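UDP-N-acetylglucosamine 4-epimerase (PDB 3M2P) probably catalyses the C4 epimerisation that interconverts UDP-N-acetylglucosamine and UDP-N-acetylgalactosamine, as a member of the NAD(P)-dependent epimerase/dehydratase family, and binds UDP. Local coordinates at residues 172-177 and 233-238; 179-184 and 238-243; 187-192 and 249-254. All coordinates share one frame; numbering follows the deposited sequence.

Interaction 1 (172-177 and 233-238); sequences YMINRF and YEVANT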
ATOM      1  N   TYR A 172      11.065  22.122  -4.840  1.00 55.79           N
ATOM      2  CA  TYR A 172       9.617  21.984  -4.945  1.00 56.42           C
ATOM      3  C   TYR A 172       8.893  23.346  -4.919  1.00 56.61           C
ATOM      4  O   TYR A 172       9.385  24.311  -4.324  1.00 54.56           O
ATOM      5  CB  TYR A 172       9.103  21.085  -3.823  1.00 58.00           C
ATOM      6  CG  TYR A 172       9.328  19.610  -4.069  1.00 61.51           C
ATOM      7  CD1 TYR A 172       9.765  19.150  -5.309  1.00 62.26           C
ATOM      8  CD2 TYR A 172       9.065  18.672  -3.073  1.00 63.24           C
ATOM      9  CE1 TYR A 172       9.957  17.797  -5.546  1.00 65.07           C
ATOM     10  CE2 TYR A 172       9.247  17.319  -3.298  1.00 65.64           C
ATOM     11  CZ  TYR A 172       9.696  16.884  -4.537  1.00 67.64           C
ATOM     12  OH  TYR A 172       9.888  15.532  -4.760  1.00 69.64           O
HETATM   13  N   MSE A 173       7.722  23.413  -5.554  1.00 56.74           N
HETATM   14  CA  MSE A 173       6.970  24.666  -5.686  1.00 55.54           C
HETATM   15  C   MSE A 173       7.092  25.623  -4.498  1.00 55.46           C
HETATM   16  O   MSE A 173       7.456  26.789  -4.661  1.00 54.42           O
HETATM   17  CB  MSE A 173       5.485  24.402  -5.936  1.00 54.48           C
HETATM   18  CG  MSE A 173       4.674  25.692  -6.019  1.00 55.42           C
HETATM   19 SE   MSE A 173       2.722  25.522  -5.975  1.00 70.02          SE
HETATM   20  CE  MSE A 173       2.422  25.525  -4.036  1.00 50.90           C
ATOM     21  N   ILE A 174       6.760  25.127  -3.309  1.00 55.21           N
ATOM     22  CA  ILE A 174       6.727  25.944  -2.103  1.00 52.49           C
ATOM     23  C   ILE A 174       8.109  26.514  -1.787  1.00 52.83           C
ATOM     24  O   ILE A 174       8.230  27.653  -1.337  1.00 52.82           O
ATOM     25  CB  ILE A 174       6.191  25.130  -0.908  1.00 52.94           C
ATOM     26  CG1 ILE A 174       6.453  25.849   0.419  1.00 50.84           C
ATOM     27  CG2 ILE A 174       6.805  23.719  -0.896  1.00 54.61           C
ATOM     28  CD1 ILE A 174       5.231  26.477   1.020  1.00 48.72           C
ATOM     29  N   ASN A 175       9.151  25.724  -2.031  1.00 52.96           N
ATOM     30  CA  ASN A 175      10.521  26.191  -1.823  1.00 53.07           C
ATOM     31  C   ASN A 175      10.892  27.282  -2.834  1.00 53.88           C
ATOM     32  O   ASN A 175      11.488  28.299  -2.474  1.00 53.52           O
ATOM     33  CB  ASN A 175      11.526  25.029  -1.884  1.00 52.97           C
ATOM     34  CG  ASN A 175      11.372  24.043  -0.724  1.00 51.28           C
ATOM     35  OD1 ASN A 175      11.260  24.441   0.434  1.00 50.82           O
ATOM     36  ND2 ASN A 175      11.377  22.750  -1.039  1.00 50.81           N
ATOM     37  N   ARG A 176      10.528  27.066  -4.098  1.00 55.21           N
ATOM     38  CA  ARG A 176      10.749  28.063  -5.148  1.00 54.84           C
ATOM     39  C   ARG A 176      10.191  29.429  -4.760  1.00 53.60           C
ATOM     40  O   ARG A 176      10.899  30.429  -4.828  1.00 53.72           O
ATOM     41  CB  ARG A 176      10.140  27.614  -6.482  1.00 55.64           C
ATOM     42  CG  ARG A 176      11.016  26.684  -7.314  1.00 56.22           C
ATOM     43  CD  ARG A 176      10.423  26.463  -8.721  1.00 58.20           C
ATOM     44  NE  ARG A 176       9.141  25.745  -8.716  1.00 58.14           N
ATOM     45  CZ  ARG A 176       7.967  26.289  -9.055  1.00 60.00           C
ATOM     46  NH1 ARG A 176       7.898  27.571  -9.436  1.00 58.39           N
ATOM     47  NH2 ARG A 176       6.856  25.550  -9.019  1.00 57.65           N
ATOM     48  N   PHE A 177       8.924  29.470  -4.366  1.00 52.63           N
ATOM     49  CA  PHE A 177       8.329  30.722  -3.923  1.00 53.53           C
ATOM     50  C   PHE A 177       9.176  31.352  -2.821  1.00 54.46           C
ATOM     51  O   PHE A 177       9.520  32.533  -2.891  1.00 54.56           O
ATOM     52  CB  PHE A 177       6.909  30.517  -3.401  1.00 52.36           C
ATOM     53  CG  PHE A 177       5.926  30.113  -4.444  1.00 51.33           C
ATOM     54  CD1 PHE A 177       6.192  30.307  -5.778  1.00 52.25           C
ATOM     55  CD2 PHE A 177       4.715  29.560  -4.083  1.00 51.05           C
ATOM     56  CE1 PHE A 177       5.275  29.939  -6.735  1.00 51.58           C
ATOM     57  CE2 PHE A 177       3.796  29.194  -5.036  1.00 50.55           C
ATOM     58  CZ  PHE A 177       4.077  29.384  -6.363  1.00 50.54           C
ATOM     59  N   TYR A 233      -2.665  29.784  -5.541  1.00 46.58           N
ATOM     60  CA  TYR A 233      -2.833  31.229  -5.498  1.00 46.96           C
ATOM     61  C   TYR A 233      -2.719  31.735  -4.044  1.00 46.70           C
ATOM     62  O   TYR A 233      -1.977  32.680  -3.766  1.00 46.75           O
ATOM     63  CB  TYR A 233      -4.157  31.627  -6.169  1.00 46.96           C
ATOM     64  CG  TYR A 233      -4.485  33.109  -6.130  1.00 47.75           C
ATOM     65  CD1 TYR A 233      -5.299  33.626  -5.138  1.00 48.02           C
ATOM     66  CD2 TYR A 233      -3.994  33.981  -7.089  1.00 47.78           C
ATOM     67  CE1 TYR A 233      -5.613  34.968  -5.093  1.00 48.69           C
ATOM     68  CE2 TYR A 233      -4.303  35.329  -7.055  1.00 47.64           C
ATOM     69  CZ  TYR A 233      -5.116  35.822  -6.049  1.00 49.20           C
ATOM     70  OH  TYR A 233      -5.439  37.173  -5.980  1.00 49.15           O
ATOM     71  N   GLU A 234      -3.419  31.088  -3.113  1.00 46.13           N
ATOM     72  CA  GLU A 234      -3.311  31.452  -1.698  1.00 45.87           C
ATOM     73  C   GLU A 234      -1.878  31.362  -1.181  1.00 46.66           C
ATOM     74  O   GLU A 234      -1.385  32.304  -0.564  1.00 46.44           O
ATOM     75  CB  GLU A 234      -4.188  30.561  -0.830  1.00 44.80           C
ATOM     76  CG  GLU A 234      -5.651  30.563  -1.172  1.00 45.74           C
ATOM     77  CD  GLU A 234      -6.485  29.990  -0.043  1.00 46.67           C
ATOM     78  OE1 GLU A 234      -6.843  28.789  -0.119  1.00 46.18           O
ATOM     79  OE2 GLU A 234      -6.753  30.738   0.929  1.00 46.24           O
ATOM     80  N   VAL A 235      -1.236  30.211  -1.405  1.00 45.97           N
ATOM     81  CA  VAL A 235       0.148  29.983  -0.986  1.00 45.28           C
ATOM     82  C   VAL A 235       1.056  31.128  -1.438  1.00 45.92           C
ATOM     83  O   VAL A 235       1.720  31.764  -0.625  1.00 46.09           O
ATOM     84  CB  VAL A 235       0.699  28.629  -1.538  1.00 45.75           C
ATOM     85  CG1 VAL A 235       2.139  28.388  -1.094  1.00 45.15           C
ATOM     86  CG2 VAL A 235      -0.175  27.472  -1.118  1.00 44.76           C
ATOM     87  N   ALA A 236       1.072  31.392  -2.741  1.00 46.69           N
ATOM     88  CA  ALA A 236       1.913  32.442  -3.313  1.00 47.22           C
ATOM     89  C   ALA A 236       1.686  33.797  -2.660  1.00 48.08           C
ATOM     90  O   ALA A 236       2.639  34.472  -2.290  1.00 48.64           O
ATOM     91  CB  ALA A 236       1.690  32.536  -4.806  1.00 47.92           C
ATOM     92  N   ASN A 237       0.419  34.185  -2.524  1.00 47.76           N
ATOM     93  CA  ASN A 237       0.041  35.442  -1.876  1.00 48.22           C
ATOM     94  C   ASN A 237       0.588  35.570  -0.454  1.00 50.00           C
ATOM     95  O   ASN A 237       1.194  36.579  -0.088  1.00 51.30           O
ATOM     96  CB  ASN A 237      -1.481  35.575  -1.814  1.00 47.40           C
ATOM     97  CG  ASN A 237      -2.119  35.756  -3.174  1.00 48.51           C
ATOM     98  OD1 ASN A 237      -1.445  36.061  -4.165  1.00 48.15           O
ATOM     99  ND2 ASN A 237      -3.436  35.577  -3.228  1.00 47.98           N
ATOM    100  N   THR A 238       0.343  34.544   0.352  1.00 48.88           N
ATOM    101  CA  THR A 238       0.765  34.540   1.737  1.00 48.53           C
ATOM    102  C   THR A 238       2.281  34.643   1.837  1.00 49.59           C
ATOM    103  O   THR A 238       2.806  35.380   2.667  1.00 51.11           O
ATOM    104  CB  THR A 238       0.266  33.278   2.457  1.00 48.45           C
ATOM    105  OG1 THR A 238      -1.165  33.205   2.362  1.00 46.27           O
ATOM    106  CG2 THR A 238       0.695  33.286   3.924  1.00 46.73           C
TER
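The ring of Phe177 overlaps the side of helix 232-242, with the methyl of Ala236 over one of its faces and Val235 at its edge. This is helix-helix packing in the smaller, carboxy-terminal lobe of an extended short-chain dehydrogenase/reductase fold, the lobe that in this family usually helps to bind the sugar nucleotide, beside the Rossmann domain that holds NAD(P). The short segments of the two helices run at 28° to each other, nearly in the same direction, and their axes are 10.4 Å apart, so the space between them is bridged by side chains and not by close backbone contact.

Phe177 carries its ring anti to its carbonyl carbon (chi1 -67°), which brings CD2 and CE2 to the facing helix. CE2 lies 4.0 Å from CB of Ala236, while CD2 comes within 4.1 Å of CG1 of Val235, near the ring plane; the two side chains cross at about a right angle. CG1 of Val235 is also met by two residues from the turn before Phe177. Met173, present as selenomethionine, bends at chi3 (87°) and meets Val235 tip to tip, and Ile174 adds its CD1.

The contact is apolar throughout and mostly buried. Phe282 of helix 282-293 packs on both Ile174 and Val235, while Leu187 touches both Phe177 and Ala236 from the neighbouring strand. Val235 CG1 therefore collects three partners from the other helix: Met173 CE at 4.1 Å, Ile174 CD1 at 4.2 Å and the edge carbon of Phe177.

Interaction 2 (179-184 and 238-243); sequences RQAFHG and TINNAF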
ATOM      1  N   ARG A 179      12.339  31.069  -1.932  1.00 55.08           N
ATOM      2  CA  ARG A 179      13.542  31.656  -2.496  1.00 55.40           C
ATOM      3  C   ARG A 179      13.201  32.868  -3.353  1.00 56.63           C
ATOM      4  O   ARG A 179      13.719  33.961  -3.124  1.00 57.86           O
ATOM      5  CB  ARG A 179      14.331  30.624  -3.315  1.00 54.02           C
ATOM      6  CG  ARG A 179      15.452  29.926  -2.537  1.00 53.82           C
ATOM      7  CD  ARG A 179      14.971  28.665  -1.817  1.00 53.43           C
ATOM      8  NE  ARG A 179      14.769  27.524  -2.715  1.00 53.28           N
ATOM      9  CZ  ARG A 179      15.493  27.272  -3.802  1.00 50.82           C
ATOM     10  NH1 ARG A 179      16.502  28.066  -4.139  1.00 49.64           N
ATOM     11  NH2 ARG A 179      15.214  26.213  -4.546  1.00 50.28           N
ATOM     12  N   GLN A 180      12.318  32.672  -4.328  1.00 55.63           N
ATOM     13  CA  GLN A 180      11.992  33.725  -5.283  1.00 56.58           C
ATOM     14  C   GLN A 180      11.508  35.000  -4.590  1.00 58.15           C
ATOM     15  O   GLN A 180      12.078  36.076  -4.784  1.00 59.11           O
ATOM     16  CB  GLN A 180      10.990  33.219  -6.334  1.00 56.63           C
ATOM     17  CG  GLN A 180      11.581  32.141  -7.249  1.00 57.33           C
ATOM     18  CD  GLN A 180      10.623  31.633  -8.324  1.00 58.24           C
ATOM     19  OE1 GLN A 180       9.437  31.982  -8.347  1.00 56.16           O
ATOM     20  NE2 GLN A 180      11.143  30.793  -9.222  1.00 58.58           N
ATOM     21  N   ALA A 181      10.470  34.874  -3.770  1.00 57.30           N
ATOM     22  CA  ALA A 181       9.922  36.016  -3.051  1.00 57.01           C
ATOM     23  C   ALA A 181      10.978  36.667  -2.164  1.00 57.68           C
ATOM     24  O   ALA A 181      10.967  37.876  -1.960  1.00 57.73           O
ATOM     25  CB  ALA A 181       8.721  35.584  -2.221  1.00 56.20           C
ATOM     26  N   PHE A 182      11.888  35.852  -1.641  1.00 58.34           N
ATOM     27  CA  PHE A 182      12.956  36.330  -0.765  1.00 59.63           C
ATOM     28  C   PHE A 182      13.910  37.297  -1.467  1.00 61.03           C
ATOM     29  O   PHE A 182      14.383  38.254  -0.853  1.00 61.51           O
ATOM     30  CB  PHE A 182      13.741  35.152  -0.179  1.00 60.66           C
ATOM     31  CG  PHE A 182      14.983  35.556   0.569  1.00 61.82           C
ATOM     32  CD1 PHE A 182      14.894  36.191   1.797  1.00 62.37           C
ATOM     33  CD2 PHE A 182      16.240  35.292   0.045  1.00 62.72           C
ATOM     34  CE1 PHE A 182      16.035  36.564   2.487  1.00 64.00           C
ATOM     35  CE2 PHE A 182      17.385  35.660   0.733  1.00 63.82           C
ATOM     36  CZ  PHE A 182      17.282  36.297   1.954  1.00 63.53           C
ATOM     37  N   HIS A 183      14.197  37.042  -2.742  1.00 59.75           N
ATOM     38  CA  HIS A 183      15.021  37.953  -3.530  1.00 59.67           C
ATOM     39  C   HIS A 183      14.179  39.051  -4.189  1.00 61.23           C
ATOM     40  O   HIS A 183      14.669  39.808  -5.035  1.00 61.38           O
ATOM     41  CB  HIS A 183      15.806  37.196  -4.598  1.00 60.54           C
ATOM     42  CG  HIS A 183      17.035  36.513  -4.086  1.00 61.76           C
ATOM     43  ND1 HIS A 183      17.523  35.348  -4.639  1.00 60.59           N
ATOM     44  CD2 HIS A 183      17.874  36.829  -3.069  1.00 62.71           C
ATOM     45  CE1 HIS A 183      18.612  34.979  -3.989  1.00 61.67           C
ATOM     46  NE2 HIS A 183      18.844  35.857  -3.029  1.00 62.47           N
ATOM     47  N   GLY A 184      12.914  39.146  -3.791  1.00 60.59           N
ATOM     48  CA  GLY A 184      11.999  40.084  -4.418  1.00 60.66           C
ATOM     49  C   GLY A 184      11.888  39.803  -5.907  1.00 60.65           C
ATOM     50  O   GLY A 184      12.465  40.510  -6.733  1.00 60.88           O
ATOM     51  N   THR A 238       0.343  34.544   0.352  1.00 48.88           N
ATOM     52  CA  THR A 238       0.765  34.540   1.737  1.00 48.53           C
ATOM     53  C   THR A 238       2.281  34.643   1.837  1.00 49.59           C
ATOM     54  O   THR A 238       2.806  35.380   2.667  1.00 51.11           O
ATOM     55  CB  THR A 238       0.266  33.278   2.457  1.00 48.45           C
ATOM     56  OG1 THR A 238      -1.165  33.205   2.362  1.00 46.27           O
ATOM     57  CG2 THR A 238       0.695  33.286   3.924  1.00 46.73           C
ATOM     58  N   ILE A 239       2.992  33.910   0.990  1.00 49.20           N
ATOM     59  CA  ILE A 239       4.444  34.040   0.961  1.00 51.40           C
ATOM     60  C   ILE A 239       4.840  35.453   0.535  1.00 52.99           C
ATOM     61  O   ILE A 239       5.681  36.089   1.181  1.00 53.64           O
ATOM     62  CB  ILE A 239       5.109  32.986   0.057  1.00 49.90           C
ATOM     63  CG1 ILE A 239       5.063  31.621   0.749  1.00 49.67           C
ATOM     64  CG2 ILE A 239       6.544  33.384  -0.244  1.00 50.51           C
ATOM     65  CD1 ILE A 239       5.260  30.429  -0.174  1.00 49.94           C
ATOM     66  N   ASN A 240       4.215  35.938  -0.539  1.00 52.40           N
ATOM     67  CA  ASN A 240       4.406  37.307  -1.022  1.00 53.37           C
ATOM     68  C   ASN A 240       4.310  38.388   0.058  1.00 53.96           C
ATOM     69  O   ASN A 240       5.231  39.188   0.211  1.00 54.67           O
ATOM     70  CB  ASN A 240       3.423  37.622  -2.145  1.00 53.98           C
ATOM     71  CG  ASN A 240       3.977  37.298  -3.512  1.00 54.43           C
ATOM     72  OD1 ASN A 240       3.247  37.306  -4.505  1.00 54.20           O
ATOM     73  ND2 ASN A 240       5.273  37.017  -3.575  1.00 53.82           N
ATOM     74  N   ASN A 241       3.199  38.421   0.793  1.00 53.01           N
ATOM     75  CA  ASN A 241       3.034  39.395   1.879  1.00 54.23           C
ATOM     76  C   ASN A 241       4.162  39.309   2.904  1.00 55.60           C
ATOM     77  O   ASN A 241       4.923  40.259   3.084  1.00 56.95           O
ATOM     78  CB  ASN A 241       1.674  39.249   2.574  1.00 52.55           C
ATOM     79  CG  ASN A 241       0.504  39.327   1.600  1.00 55.04           C
ATOM     80  OD1 ASN A 241       0.694  39.348   0.377  1.00 55.03           O
ATOM     81  ND2 ASN A 241      -0.716  39.362   2.138  1.00 54.35           N
ATOM     82  N   ALA A 242       4.273  38.159   3.559  1.00 54.85           N
ATOM     83  CA  ALA A 242       5.319  37.926   4.542  1.00 54.39           C
ATOM     84  C   ALA A 242       6.722  38.363   4.083  1.00 56.44           C
ATOM     85  O   ALA A 242       7.544  38.775   4.907  1.00 56.99           O
ATOM     86  CB  ALA A 242       5.319  36.461   4.960  1.00 53.82           C
ATOM     87  N   PHE A 243       6.994  38.282   2.780  1.00 56.14           N
ATOM     88  CA  PHE A 243       8.339  38.564   2.260  1.00 56.99           C
ATOM     89  C   PHE A 243       8.499  39.920   1.566  1.00 58.95           C
ATOM     90  O   PHE A 243       9.388  40.080   0.717  1.00 59.22           O
ATOM     91  CB  PHE A 243       8.772  37.478   1.279  1.00 56.20           C
ATOM     92  CG  PHE A 243       9.056  36.160   1.919  1.00 56.75           C
ATOM     93  CD1 PHE A 243       8.071  35.489   2.622  1.00 55.60           C
ATOM     94  CD2 PHE A 243      10.302  35.575   1.794  1.00 57.17           C
ATOM     95  CE1 PHE A 243       8.326  34.274   3.204  1.00 54.43           C
ATOM     96  CE2 PHE A 243      10.558  34.356   2.369  1.00 57.22           C
ATOM     97  CZ  PHE A 243       9.567  33.708   3.078  1.00 56.11           C
TER
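Phe243, the residue with which helix 232-242 leaves helical geometry, packs from its first side-chain carbon onward against the last turn of helix 173-182. Its CB sits 4.0 Å from CB of Ala181 and 3.9 Å from the carbonyl O of the same alanine, and CG is still close to that methyl. A chi1 of -70° sets CG beside the backbone N, and from there CD2 reaches Phe182, 3.8 Å from its CA, which lies at the ring edge near the plane. CE2 then approaches CB of Phe182 at 4.2 Å. The ring also meets helix 282-293, where Val286 and Met293 pack on it and the His290 ring meets it with the planes at about 50°.

Ala181 points its methyl at the facing helix. Besides Phe243, this methyl meets CG2 of Ile239 at 3.7 Å, and the Asn240 side chain comes near it. The CA atoms of Ala181 and Asn240 are 6.0 Å apart. Apolar packing of this kind, at the carboxy-terminal ends of two neighbouring helices, is consistent with the helical packing of the smaller, mixed alpha/beta lobe of the extended short-chain dehydrogenase/reductase fold.

Interaction 3 (187-192 and 249-254); sequences LTLHAN and LLVKNP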
ATOM      1  N   LEU A 187       6.694  35.645  -8.504  1.00 54.85           N
ATOM      2  CA  LEU A 187       6.152  34.288  -8.449  1.00 52.98           C
ATOM      3  C   LEU A 187       5.169  34.069  -9.605  1.00 53.13           C
ATOM      4  O   LEU A 187       4.388  34.962  -9.946  1.00 52.29           O
ATOM      5  CB  LEU A 187       5.435  34.052  -7.121  1.00 52.10           C
ATOM      6  CG  LEU A 187       6.258  33.678  -5.889  1.00 53.57           C
ATOM      7  CD1 LEU A 187       7.593  34.398  -5.859  1.00 54.92           C
ATOM      8  CD2 LEU A 187       5.463  33.949  -4.629  1.00 52.01           C
ATOM      9  N   THR A 188       5.212  32.882 -10.209  1.00 52.26           N
ATOM     10  CA  THR A 188       4.300  32.545 -11.297  1.00 49.37           C
ATOM     11  C   THR A 188       3.531  31.271 -10.974  1.00 48.93           C
ATOM     12  O   THR A 188       3.961  30.472 -10.144  1.00 48.96           O
ATOM     13  CB  THR A 188       5.041  32.357 -12.635  1.00 48.30           C
ATOM     14  OG1 THR A 188       5.994  31.295 -12.515  1.00 48.70           O
ATOM     15  CG2 THR A 188       5.759  33.623 -13.033  1.00 50.26           C
ATOM     16  N   LEU A 189       2.386  31.097 -11.623  1.00 47.69           N
ATOM     17  CA  LEU A 189       1.601  29.883 -11.496  1.00 46.71           C
ATOM     18  C   LEU A 189       1.243  29.474 -12.899  1.00 47.47           C
ATOM     19  O   LEU A 189       0.674  30.277 -13.624  1.00 49.17           O
ATOM     20  CB  LEU A 189       0.320  30.163 -10.712  1.00 48.03           C
ATOM     21  CG  LEU A 189       0.406  30.474  -9.210  1.00 47.48           C
ATOM     22  CD1 LEU A 189      -0.892  31.068  -8.736  1.00 47.64           C
ATOM     23  CD2 LEU A 189       0.739  29.243  -8.391  1.00 46.84           C
ATOM     24  N   HIS A 190       1.565  28.247 -13.300  1.00 46.67           N
ATOM     25  CA  HIS A 190       1.281  27.815 -14.668  1.00 46.56           C
ATOM     26  C   HIS A 190      -0.104  28.240 -15.133  1.00 47.15           C
ATOM     27  O   HIS A 190      -0.259  28.838 -16.194  1.00 46.72           O
ATOM     28  CB  HIS A 190       1.420  26.300 -14.844  1.00 47.88           C
ATOM     29  CG  HIS A 190       1.233  25.849 -16.262  1.00 47.97           C
ATOM     30  ND1 HIS A 190       0.060  25.285 -16.717  1.00 47.21           N
ATOM     31  CD2 HIS A 190       2.058  25.918 -17.334  1.00 46.71           C
ATOM     32  CE1 HIS A 190       0.174  25.014 -18.005  1.00 46.30           C
ATOM     33  NE2 HIS A 190       1.376  25.389 -18.403  1.00 46.72           N
ATOM     34  N   ALA A 191      -1.108  27.898 -14.339  1.00 48.25           N
ATOM     35  CA  ALA A 191      -2.465  28.387 -14.554  1.00 48.81           C
ATOM     36  C   ALA A 191      -3.140  28.557 -13.193  1.00 48.78           C
ATOM     37  O   ALA A 191      -2.528  28.291 -12.162  1.00 47.87           O
ATOM     38  CB  ALA A 191      -3.251  27.433 -15.436  1.00 47.54           C
ATOM     39  N   ASN A 192      -4.384  29.020 -13.185  1.00 48.38           N
ATOM     40  CA  ASN A 192      -5.141  29.088 -11.943  1.00 47.32           C
ATOM     41  C   ASN A 192      -5.737  27.739 -11.598  1.00 47.93           C
ATOM     42  O   ASN A 192      -6.071  26.958 -12.483  1.00 48.33           O
ATOM     43  CB  ASN A 192      -6.255  30.116 -12.052  1.00 47.56           C
ATOM     44  CG  ASN A 192      -5.856  31.452 -11.500  1.00 48.38           C
ATOM     45  OD1 ASN A 192      -5.275  31.545 -10.408  1.00 47.81           O
ATOM     46  ND2 ASN A 192      -6.170  32.510 -12.244  1.00 46.99           N
ATOM     47  N   LEU A 249       2.858  38.537  -8.319  1.00 54.89           N
ATOM     48  CA  LEU A 249       2.411  37.222  -8.787  1.00 52.95           C
ATOM     49  C   LEU A 249       1.949  37.246 -10.250  1.00 52.91           C
ATOM     50  O   LEU A 249       1.186  38.118 -10.661  1.00 53.73           O
ATOM     51  CB  LEU A 249       1.294  36.688  -7.890  1.00 52.57           C
ATOM     52  CG  LEU A 249       0.596  35.381  -8.271  1.00 51.41           C
ATOM     53  CD1 LEU A 249       1.560  34.192  -8.330  1.00 49.90           C
ATOM     54  CD2 LEU A 249      -0.534  35.107  -7.293  1.00 50.49           C
ATOM     55  N   LEU A 250       2.420  36.279 -11.029  1.00 51.24           N
ATOM     56  CA  LEU A 250       2.091  36.189 -12.442  1.00 49.83           C
ATOM     57  C   LEU A 250       1.383  34.866 -12.691  1.00 49.58           C
ATOM     58  O   LEU A 250       1.828  33.824 -12.226  1.00 50.18           O
ATOM     59  CB  LEU A 250       3.383  36.246 -13.268  1.00 51.00           C
ATOM     60  CG  LEU A 250       3.442  36.474 -14.787  1.00 49.79           C
ATOM     61  CD1 LEU A 250       2.431  35.639 -15.559  1.00 47.93           C
ATOM     62  CD2 LEU A 250       3.288  37.949 -15.109  1.00 51.49           C
ATOM     63  N   VAL A 251       0.275  34.897 -13.416  1.00 49.68           N
ATOM     64  CA  VAL A 251      -0.316  33.658 -13.899  1.00 48.37           C
ATOM     65  C   VAL A 251      -0.009  33.501 -15.397  1.00 49.58           C
ATOM     66  O   VAL A 251      -0.529  34.251 -16.236  1.00 49.02           O
ATOM     67  CB  VAL A 251      -1.824  33.597 -13.627  1.00 46.83           C
ATOM     68  CG1 VAL A 251      -2.399  32.297 -14.161  1.00 47.44           C
ATOM     69  CG2 VAL A 251      -2.085  33.712 -12.143  1.00 47.81           C
ATOM     70  N   LYS A 252       0.849  32.529 -15.715  1.00 48.32           N
ATOM     71  CA  LYS A 252       1.371  32.331 -17.071  1.00 47.52           C
ATOM     72  C   LYS A 252       0.316  32.061 -18.155  1.00 47.52           C
ATOM     73  O   LYS A 252       0.426  32.584 -19.260  1.00 48.73           O
ATOM     74  CB  LYS A 252       2.438  31.227 -17.078  1.00 48.07           C
ATOM     75  CG  LYS A 252       3.765  31.642 -16.440  1.00 48.02           C
ATOM     76  CD  LYS A 252       4.518  30.455 -15.858  1.00 47.90           C
ATOM     77  CE  LYS A 252       5.401  29.767 -16.872  1.00 48.50           C
ATOM     78  NZ  LYS A 252       5.936  28.458 -16.368  1.00 48.90           N
ATOM     79  N   ASN A 253      -0.693  31.254 -17.841  1.00 47.74           N
ATOM     80  CA  ASN A 253      -1.706  30.847 -18.818  1.00 46.40           C
ATOM     81  C   ASN A 253      -3.133  31.018 -18.315  1.00 46.78           C
ATOM     82  O   ASN A 253      -3.391  30.945 -17.112  1.00 46.87           O
ATOM     83  CB  ASN A 253      -1.516  29.381 -19.204  1.00 46.74           C
ATOM     84  CG  ASN A 253      -0.268  29.142 -20.018  1.00 47.93           C
ATOM     85  OD1 ASN A 253       0.015  29.861 -20.980  1.00 48.06           O
ATOM     86  ND2 ASN A 253       0.478  28.109 -19.653  1.00 48.37           N
ATOM     87  N   PRO A 254      -4.074  31.247 -19.238  1.00 48.39           N
ATOM     88  CA  PRO A 254      -5.487  31.344 -18.848  1.00 46.60           C
ATOM     89  C   PRO A 254      -6.072  29.962 -18.597  1.00 45.74           C
ATOM     90  O   PRO A 254      -5.429  28.969 -18.937  1.00 46.12           O
ATOM     91  CB  PRO A 254      -6.146  31.987 -20.077  1.00 44.11           C
ATOM     92  CG  PRO A 254      -5.016  32.634 -20.822  1.00 45.22           C
ATOM     93  CD  PRO A 254      -3.855  31.715 -20.617  1.00 47.11           C
TER
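Leu187, Thr188 and Leu189 pair in register with Leu249, Leu250 and Val251 to form a two-stranded parallel sheet, and this half of the contact is tightly knit. Leu250 is gripped through both of its backbone polar atoms: its N donates to Leu187 O at 2.6 Å, and its O accepts from Leu189 N at 2.8 Å, each donor lying nearly along the C=O axis. Lys252 N continues the ladder to Leu189 O at 3.1 Å, tilted 31° from the carbonyl plane. Leu250 thus bonds to the two residues on either side of its partner Thr188, as in parallel pairing.

On the sheet face that bears Leu187, Leu189, Leu249 and Val251, the packing is leucine on leucine. CG of Leu249 stands anti to its backbone N (chi1 175°), which leads CD1 over toward the partner strand, 4.1 Å from CB of Leu187 and 4.0 Å from CG of Leu189. The other face is the more solvent-facing: Thr188 and Leu250 are both partly exposed, whereas Leu187 and Leu189 are buried. Thr188 and Leu250 lie side by side, pointing the same way, with CG2 of Thr188 3.5 Å from CB of Leu250, and the aliphatic part of Lys252 passes close to the threonine.

Beyond the strands the grip weakens. Asn253 N makes only a weak bond to His190 O, and the end of the Asn253 side chain lies above the rim of the exposed His190 ring. Val251 CG1 still reaches CA of Ala191 at 3.9 Å.

The leucine face backs onto the helices that precede each strand: Leu189 packs on Phe177 and Leu187 on Ala181 of helix 173-182, and Leu249 rests on Tyr233 and Asn237 of helix 232-242.

Interactions 1 and 2 are successive parts of one interface between helices 173-182 and 232-242, their centres about 9 Å apart. Ile239 joins them, its CD1 lying 3.6 Å from CB of Phe177 and 4.1 Å from CD1 of Ile174. Each helix leads into one strand of interaction 3, so two helix-strand units pair both through helices and through strands. Leu187 ties the layers together, with its CD1 3.6 Å from CB of Gln180 on one helix and its side chain packed on Asn240 of the other. Interaction 1 approaches the nucleotide site, the side chain of Ile174 being about 8 Å from that of the UDP-binding Phe13; interactions 2 and 3 lie away from it.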